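Side-chain contacts in predicted phosphatase, HAD family (Clostridium acetobutylicum, PDB 3MC1), which is a predicted phosphatase of the haloacid dehalogenase superfamily, probably hydrolysing phosphate esters at a metal-dependent site, its substrate not established: residues D171-G174 against A175-N179; V147-Y150 against A151-L155; G190-E193 against E194-A198; E209-K212 against K213-L217. All coordinates share one frame; numbering follows the deposited sequence.

In the fold
All four contacts are local, each between neighbouring turns of one helix, and they follow the chain in the order interaction 2, 1, 3, 4. Their helices, 144-155, 169-176, 192-198 and 207-215, all pack against the six-stranded parallel sheet of the HAD core. Interactions 1 and 2 have centres about 12 Å apart and touch through Lys177 and Asn178, just after helix 169-176, and Ile148 and Arg149 of helix 144-155. Interaction 3, about 14 Å from interaction 1 between centres, meets it through Val172, Leu176, Leu195 and Ala198. Interaction 4 touches none of them. Helix 169-176 thus touches both neighbours, with Asp171 near the sodium site of Asp10, Asp12 and Asp167.

Interaction 1 (D171-G174 against A175-N179); sequences DVIG and ALKNN
The carbonyl of Gly174 is taken by a side chain: Asn178 ND2 donates to Gly174 O at 3.0 Å, with an N-H...O angle of 164°. The acceptor lies close to the amide plane of Asn178, so the N-H points almost straight at it. The same ND2 also donates to Glu145 O on helix 144-155, and this pair of bonds fixes the rotation of the buried amide. Just beyond, the chain leaves the helix in a Schellman motif, with Asn179 at positive phi as the C-prime residue and its N bonded to Leu176 O at 2.8 Å.

Further back, Val172 and Leu176 lie side by side, CG1 of Val172 meeting CD1 of Leu176 at 3.9 Å. With CG1 anti to the backbone N (chi1 -178°), this branch of Val172 is the one turned along the helix to the leucine. Ile173 CG2 likewise runs beside the extended Lys177 chain and touches its CE at 3.8 Å. Beneath these pairs, Leu176 N bonds to Val172 O at 2.8 Å and Lys177 N to Ile173 O at 3.0 Å.

Asp171 faces the sodium site: OD1 forms a salt bridge with Lys144, while OD2 accepts from Arg168 N. At the other end, with bonds to Gly174 O and Glu145 O, the Asn178 amide joins the helix terminus to helix 144-155.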
# COMPACT_ATOMS: atom_id res chain seq x y z
N ASP A 171 4.05 5.20 4.60
CA ASP A 171 2.90 4.84 5.42
C ASP A 171 3.01 5.48 6.79
O ASP A 171 2.01 5.97 7.33
CB ASP A 171 2.84 3.32 5.54
CG ASP A 171 2.54 2.66 4.21
OD1 ASP A 171 1.48 2.97 3.65
OD2 ASP A 171 3.37 1.85 3.73
N VAL A 172 4.21 5.50 7.35
CA VAL A 172 4.44 6.11 8.66
C VAL A 172 4.17 7.61 8.58
O VAL A 172 3.47 8.16 9.42
CB VAL A 172 5.89 5.87 9.15
CG1 VAL A 172 6.08 6.47 10.53
CG2 VAL A 172 6.20 4.37 9.18
N ILE A 173 4.73 8.25 7.56
CA ILE A 173 4.56 9.69 7.37
C ILE A 173 3.07 10.01 7.16
O ILE A 173 2.55 10.97 7.74
CB ILE A 173 5.39 10.17 6.15
CG1 ILE A 173 6.87 9.89 6.40
CG2 ILE A 173 5.16 11.65 5.90
CD1 ILE A 173 7.77 10.03 5.18
N GLY A 174 2.39 9.21 6.34
CA GLY A 174 0.98 9.43 6.09
C GLY A 174 0.14 9.27 7.35
O GLY A 174 -0.84 9.99 7.55
N ALA A 175 0.54 8.33 8.20
CA ALA A 175 -0.16 8.08 9.45
C ALA A 175 0.07 9.24 10.41
O ALA A 175 -0.87 9.78 11.00
CB ALA A 175 0.33 6.78 10.08
N LEU A 176 1.33 9.63 10.56
CA LEU A 176 1.67 10.74 11.44
C LEU A 176 0.88 11.98 11.06
O LEU A 176 0.32 12.66 11.92
CB LEU A 176 3.18 11.02 11.36
CG LEU A 176 4.10 9.91 11.88
CD1 LEU A 176 5.56 10.20 11.54
CD2 LEU A 176 3.91 9.77 13.39
N LYS A 177 0.84 12.28 9.76
CA LYS A 177 0.12 13.45 9.26
C LYS A 177 -1.38 13.44 9.53
O LYS A 177 -2.05 14.47 9.38
CB LYS A 177 0.38 13.63 7.76
CG LYS A 177 1.82 13.96 7.46
CD LYS A 177 2.01 14.43 6.03
CE LYS A 177 3.40 15.01 5.84
NZ LYS A 177 3.59 15.52 4.45
N ASN A 178 -1.90 12.28 9.91
CA ASN A 178 -3.32 12.13 10.22
C ASN A 178 -3.48 11.82 11.71
O ASN A 178 -4.54 11.40 12.16
CB ASN A 178 -3.92 11.01 9.38
CG ASN A 178 -4.31 11.47 7.99
OD1 ASN A 178 -5.33 12.15 7.82
ND2 ASN A 178 -3.51 11.12 6.99
N ASN A 179 -2.40 12.01 12.46
CA ASN A 179 -2.40 11.75 13.89
C ASN A 179 -2.77 10.33 14.27
O ASN A 179 -3.45 10.09 15.27
CB ASN A 179 -3.34 12.73 14.59
CG ASN A 179 -2.82 14.15 14.53
OD1 ASN A 179 -1.67 14.41 14.87
ND2 ASN A 179 -3.67 15.07 14.08

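Interaction 2 (V147-Y150 against A151-L155); sequences VIRY and AMESL
Ser154 OG sits over the centre of one face of the Tyr150 ring, 3.5 Å above its plane, and the nearest ring atom, CE2 of Tyr150, is 3.6 Å from that hydroxyl. Tyr150 CG stands anti to the backbone N (chi1 -174°), which sends the ring along the helix to the serine one turn on. The other flat groups meet less squarely: the Arg149 guanidinium and the Glu153 carboxylate are turned 44° apart, and no charged atoms touch. Instead the aliphatic part of the arginine does so, its CG lying 3.4 Å from Glu153 OE2.

The hydroxyl over the ring is itself engaged. Ser154 OG donates to Tyr150 O at 2.8 Å, and the backbone N of Ser154 donates to the same oxygen at 2.8 Å. The two donors come from opposite faces of the carbonyl plane, so one oxygen is gripped from both sides. On the buried flank, Ile148 and the selenomethionine Met152 run side by side, CG2 of Ile148 meeting SE of Met152 at 3.7 Å.

Helix 144-155 packs over the two strands at one end of the sheet: Val147, Tyr150 and Ala151 touch Val133 of strand 131-135, and Ile148 reaches Ala108 of strand 104-109. Arg149, through NH2, donates to Lys177 O just beyond helix 169-176, while Ile148 and Met152 both pack on Leu180 ahead of strand 182-185.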
# COMPACT_ATOMS: atom_id res chain seq x y z
N VAL A 147 -5.00 9.98 1.09
CA VAL A 147 -5.94 8.87 1.00
C VAL A 147 -6.41 8.44 2.39
O VAL A 147 -7.58 8.11 2.60
CB VAL A 147 -5.31 7.66 0.25
CG1 VAL A 147 -6.24 6.46 0.30
CG2 VAL A 147 -5.05 8.05 -1.20
N ILE A 148 -5.49 8.46 3.36
CA ILE A 148 -5.87 8.11 4.72
C ILE A 148 -6.88 9.15 5.23
O ILE A 148 -7.90 8.79 5.83
CB ILE A 148 -4.63 8.08 5.65
CG1 ILE A 148 -3.76 6.85 5.33
CG2 ILE A 148 -5.07 8.06 7.11
CD1 ILE A 148 -2.39 6.82 6.04
N ARG A 149 -6.60 10.42 4.98
CA ARG A 149 -7.48 11.50 5.42
C ARG A 149 -8.87 11.38 4.81
O ARG A 149 -9.87 11.60 5.49
CB ARG A 149 -6.88 12.87 5.05
CG ARG A 149 -7.58 14.05 5.72
CD ARG A 149 -6.90 15.37 5.40
NE ARG A 149 -5.47 15.36 5.70
CZ ARG A 149 -4.95 15.23 6.92
NH1 ARG A 149 -5.75 15.10 7.97
NH2 ARG A 149 -3.63 15.24 7.09
N TYR A 150 -8.94 11.02 3.53
CA TYR A 150 -10.22 10.87 2.85
C TYR A 150 -10.95 9.63 3.36
O TYR A 150 -12.16 9.65 3.52
CB TYR A 150 -10.02 10.76 1.33
CG TYR A 150 -11.32 10.74 0.54
CD1 TYR A 150 -12.18 11.83 0.55
CD2 TYR A 150 -11.68 9.62 -0.20
CE1 TYR A 150 -13.39 11.81 -0.17
CE2 TYR A 150 -12.88 9.58 -0.91
CZ TYR A 150 -13.73 10.67 -0.90
OH TYR A 150 -14.92 10.61 -1.60
N ALA A 151 -10.20 8.56 3.62
CA ALA A 151 -10.81 7.34 4.13
C ALA A 151 -11.43 7.62 5.50
O ALA A 151 -12.56 7.21 5.78
CB ALA A 151 -9.76 6.24 4.24
N MSE A 152 -10.68 8.31 6.35
CA MSE A 152 -11.16 8.65 7.68
C MSE A 152 -12.39 9.56 7.56
O MSE A 152 -13.40 9.34 8.23
CB MSE A 152 -10.05 9.31 8.48
CG MSE A 152 -8.90 8.34 8.78
SE MSE A 152 -7.46 9.14 9.79
CE MSE A 152 -8.33 9.21 11.53
N GLU A 153 -12.31 10.57 6.70
CA GLU A 153 -13.43 11.48 6.49
C GLU A 153 -14.66 10.72 6.00
O GLU A 153 -15.78 10.94 6.47
CB GLU A 153 -13.05 12.56 5.47
CG GLU A 153 -12.07 13.59 6.00
CD GLU A 153 -11.67 14.60 4.95
OE1 GLU A 153 -12.33 14.64 3.89
OE2 GLU A 153 -10.70 15.35 5.19
N SER A 154 -14.46 9.81 5.05
CA SER A 154 -15.55 9.03 4.47
C SER A 154 -16.26 8.11 5.44
O SER A 154 -17.47 7.91 5.34
CB SER A 154 -15.03 8.19 3.30
OG SER A 154 -14.54 9.02 2.27
N LEU A 155 -15.50 7.54 6.38
CA LEU A 155 -16.06 6.62 7.36
C LEU A 155 -16.24 7.28 8.72
O LEU A 155 -16.66 6.64 9.68
CB LEU A 155 -15.14 5.40 7.50
CG LEU A 155 -15.06 4.49 6.27
CD1 LEU A 155 -13.73 3.74 6.24
CD2 LEU A 155 -16.22 3.54 6.29

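Interaction 3 (G190-E193 against E194-A198); sequences GSYE and ELKNA
Glu194 starts from a CB packed against Ser191, whose OG is 3.3 Å away. From there CG lies anti to the backbone N (chi1 177°) and the chain runs on extended, bringing CD to within 4.0 Å of Gly190 CA; OE1 of the glutamate is 3.8 Å from that same Gly190 CA. At the tip, OE2 forms a salt bridge with Arg168 and accepts from Glu169 N at the start of helix 169-176.

Ser191 is the N-cap. Its OG accepts from Glu194 N at 3.0 Å with an N-H...O angle of 153°, and chi1 of 68° tucks the hydroxyl in between the backbone N and carbonyl carbon. Leu195 N then bonds to Ser191 O at 3.0 Å, so the hydroxyl and the carbonyl of the cap residue both hold the turn, while its backbone N, buried here, has no partner in the model.

On another flank Lys196 CB lies over one face of the Tyr192 ring, and its CD comes within 3.7 Å of Tyr192 CE2. This is contact with the alkyl chain of the lysine.

The chemistry is that of a capped helix start tied to helix 169-176: one glutamate both lines the cap and, presumably as the carboxylate, bonds Arg168 and the Glu169 amide.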
# COMPACT_ATOMS: atom_id res chain seq x y z
N GLY A 190 9.89 -2.49 2.79
CA GLY A 190 10.56 -1.48 3.58
C GLY A 190 11.43 -2.20 4.60
O GLY A 190 11.17 -3.35 4.93
N SER A 191 12.48 -1.54 5.09
CA SER A 191 13.36 -2.17 6.06
C SER A 191 13.09 -1.66 7.46
O SER A 191 12.46 -0.62 7.64
CB SER A 191 14.82 -1.90 5.69
OG SER A 191 15.16 -0.54 5.85
N TYR A 192 13.56 -2.40 8.46
CA TYR A 192 13.40 -1.99 9.84
C TYR A 192 13.93 -0.56 10.00
O TYR A 192 13.27 0.31 10.57
CB TYR A 192 14.18 -2.90 10.78
CG TYR A 192 14.25 -2.38 12.18
CD1 TYR A 192 13.22 -2.61 13.09
CD2 TYR A 192 15.34 -1.61 12.61
CE1 TYR A 192 13.26 -2.08 14.37
CE2 TYR A 192 15.39 -1.08 13.89
CZ TYR A 192 14.35 -1.32 14.77
OH TYR A 192 14.40 -0.79 16.03
N GLU A 193 15.15 -0.35 9.50
CA GLU A 193 15.83 0.93 9.56
C GLU A 193 15.03 2.04 8.87
O GLU A 193 14.95 3.16 9.37
CB GLU A 193 17.23 0.83 8.91
CG GLU A 193 18.26 -0.03 9.68
CD GLU A 193 17.97 -1.54 9.63
OE1 GLU A 193 17.38 -2.01 8.64
OE2 GLU A 193 18.37 -2.26 10.59
N GLU A 194 14.45 1.73 7.72
CA GLU A 194 13.64 2.70 6.99
C GLU A 194 12.45 3.14 7.85
O GLU A 194 12.15 4.34 7.95
CB GLU A 194 13.12 2.11 5.68
CG GLU A 194 12.19 3.04 4.90
CD GLU A 194 11.57 2.39 3.67
OE1 GLU A 194 12.32 1.77 2.88
OE2 GLU A 194 10.34 2.50 3.49
N LEU A 195 11.79 2.17 8.47
CA LEU A 195 10.62 2.44 9.29
C LEU A 195 10.96 3.13 10.61
O LEU A 195 10.23 4.01 11.06
CB LEU A 195 9.87 1.14 9.56
CG LEU A 195 9.29 0.52 8.28
CD1 LEU A 195 8.95 -0.96 8.52
CD2 LEU A 195 8.06 1.31 7.85
N LYS A 196 12.07 2.73 11.22
CA LYS A 196 12.49 3.32 12.48
C LYS A 196 12.82 4.80 12.30
O LYS A 196 12.41 5.63 13.11
CB LYS A 196 13.71 2.58 13.03
CG LYS A 196 14.25 3.15 14.34
CD LYS A 196 15.61 2.55 14.68
CE LYS A 196 16.26 3.23 15.88
NZ LYS A 196 17.60 2.65 16.19
N ASN A 197 13.56 5.12 11.24
CA ASN A 197 13.95 6.50 10.96
C ASN A 197 12.79 7.36 10.46
O ASN A 197 12.87 8.59 10.46
CB ASN A 197 15.08 6.56 9.93
CG ASN A 197 16.39 6.03 10.48
OD1 ASN A 197 16.81 6.40 11.58
ND2 ASN A 197 17.06 5.18 9.70
N ALA A 198 11.72 6.70 10.03
CA ALA A 198 10.54 7.41 9.55
C ALA A 198 9.71 7.80 10.76
O ALA A 198 8.92 8.74 10.70
CB ALA A 198 9.72 6.51 8.62

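Interaction 4 (E209-K212 against K213-L217); sequences ELHK and KILEL
Lys212 O accepts from Glu216 N at 3.0 Å, a nearly straight bond with an N-H...O angle of 171°. Glu216 CG also presses close to this oxygen, 3.2 Å from Lys212 O; chi1 of 49° turns that carbon back over the preceding turn. The bond from Leu215 N to His211 O, at 3.3 Å, is weak by comparison.

The side chains of the same two residues also meet. Leu215 CD1 comes to the edge of the His211 imidazole, near the ring plane, and lies 3.4 Å from CE1 and 3.6 Å from ND1 of the histidine. The methyl therefore meets the rim of the ring between these two atoms. NE2 of His211 is bonded to Ser97 OG, which helps to orient the ring. Leu210 and Ile214, both buried, meet with CG of Leu210 4.2 Å from CD1 of Ile214.

Helix 207-215 is the last of the chain and touches both the sheet and helix 91-101. Leu210 reaches Ile183 and Val185 of strand 182-185 as well as Val204 of the edge strand 202-204, and Ile214 packs on Ile183 and Leu98. His211 and Leu215 cover Leu94 and Tyr101 of helix 91-101, and the carbonyl of Ile214 accepts from Tyr4 near the N-terminus.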
# COMPACT_ATOMS: atom_id res chain seq x y z
N GLU A 209 3.32 -11.47 14.24
CA GLU A 209 3.78 -10.41 15.13
C GLU A 209 2.84 -9.22 14.99
O GLU A 209 2.58 -8.49 15.96
CB GLU A 209 5.19 -9.96 14.75
CG GLU A 209 6.30 -10.95 15.06
CD GLU A 209 6.80 -10.84 16.49
OE1 GLU A 209 8.04 -10.89 16.67
OE2 GLU A 209 5.97 -10.70 17.42
N LEU A 210 2.36 -9.01 13.77
CA LEU A 210 1.44 -7.92 13.46
C LEU A 210 0.13 -8.16 14.21
O LEU A 210 -0.41 -7.25 14.83
CB LEU A 210 1.19 -7.88 11.94
CG LEU A 210 0.20 -6.86 11.38
CD1 LEU A 210 0.57 -5.44 11.81
CD2 LEU A 210 0.19 -6.97 9.86
N HIS A 211 -0.34 -9.40 14.18
CA HIS A 211 -1.58 -9.76 14.86
C HIS A 211 -1.48 -9.42 16.34
O HIS A 211 -2.34 -8.72 16.88
CB HIS A 211 -1.85 -11.26 14.68
CG HIS A 211 -3.19 -11.70 15.19
ND1 HIS A 211 -3.59 -11.51 16.50
CD2 HIS A 211 -4.22 -12.31 14.56
CE1 HIS A 211 -4.81 -11.99 16.65
NE2 HIS A 211 -5.22 -12.48 15.49
N LYS A 212 -0.42 -9.90 16.99
CA LYS A 212 -0.20 -9.68 18.42
C LYS A 212 -0.16 -8.20 18.77
O LYS A 212 -0.79 -7.76 19.73
CB LYS A 212 1.12 -10.31 18.85
CG LYS A 212 1.22 -11.81 18.62
CD LYS A 212 2.56 -12.34 19.12
CE LYS A 212 2.70 -13.84 18.92
NZ LYS A 212 1.68 -14.60 19.68
N LYS A 213 0.59 -7.43 17.97
CA LYS A 213 0.75 -6.00 18.19
C LYS A 213 -0.55 -5.22 18.06
O LYS A 213 -0.79 -4.28 18.82
CB LYS A 213 1.77 -5.43 17.20
CG LYS A 213 2.29 -4.06 17.58
CD LYS A 213 3.12 -4.15 18.85
CE LYS A 213 3.98 -2.91 19.07
NZ LYS A 213 4.85 -3.07 20.26
N ILE A 214 -1.38 -5.59 17.10
CA ILE A 214 -2.65 -4.89 16.92
C ILE A 214 -3.48 -5.02 18.18
O ILE A 214 -4.10 -4.06 18.64
CB ILE A 214 -3.45 -5.47 15.73
CG1 ILE A 214 -2.74 -5.13 14.41
CG2 ILE A 214 -4.87 -4.89 15.72
CD1 ILE A 214 -3.43 -5.70 13.19
N LEU A 215 -3.48 -6.21 18.75
CA LEU A 215 -4.24 -6.47 19.96
C LEU A 215 -3.69 -5.72 21.18
O LEU A 215 -4.39 -4.90 21.77
CB LEU A 215 -4.29 -7.97 20.25
CG LEU A 215 -5.04 -8.84 19.23
CD1 LEU A 215 -4.89 -10.31 19.60
CD2 LEU A 215 -6.51 -8.44 19.18
N GLU A 216 -2.44 -5.98 21.54
CA GLU A 216 -1.90 -5.30 22.71
C GLU A 216 -1.86 -3.79 22.59
O GLU A 216 -1.41 -3.10 23.49
CB GLU A 216 -0.53 -5.86 23.10
CG GLU A 216 0.49 -5.99 22.01
CD GLU A 216 1.81 -6.52 22.54
OE1 GLU A 216 2.46 -5.81 23.34
OE2 GLU A 216 2.20 -7.66 22.18
N LEU A 217 -2.35 -3.28 21.47
CA LEU A 217 -2.40 -1.83 21.26
C LEU A 217 -3.72 -1.28 21.78
O LEU A 217 -3.73 -0.14 22.28
CB LEU A 217 -2.24 -1.48 19.78
CG LEU A 217 -0.88 -0.88 19.44
CD1 LEU A 217 -0.91 -0.26 18.04
CD2 LEU A 217 -0.54 0.19 20.48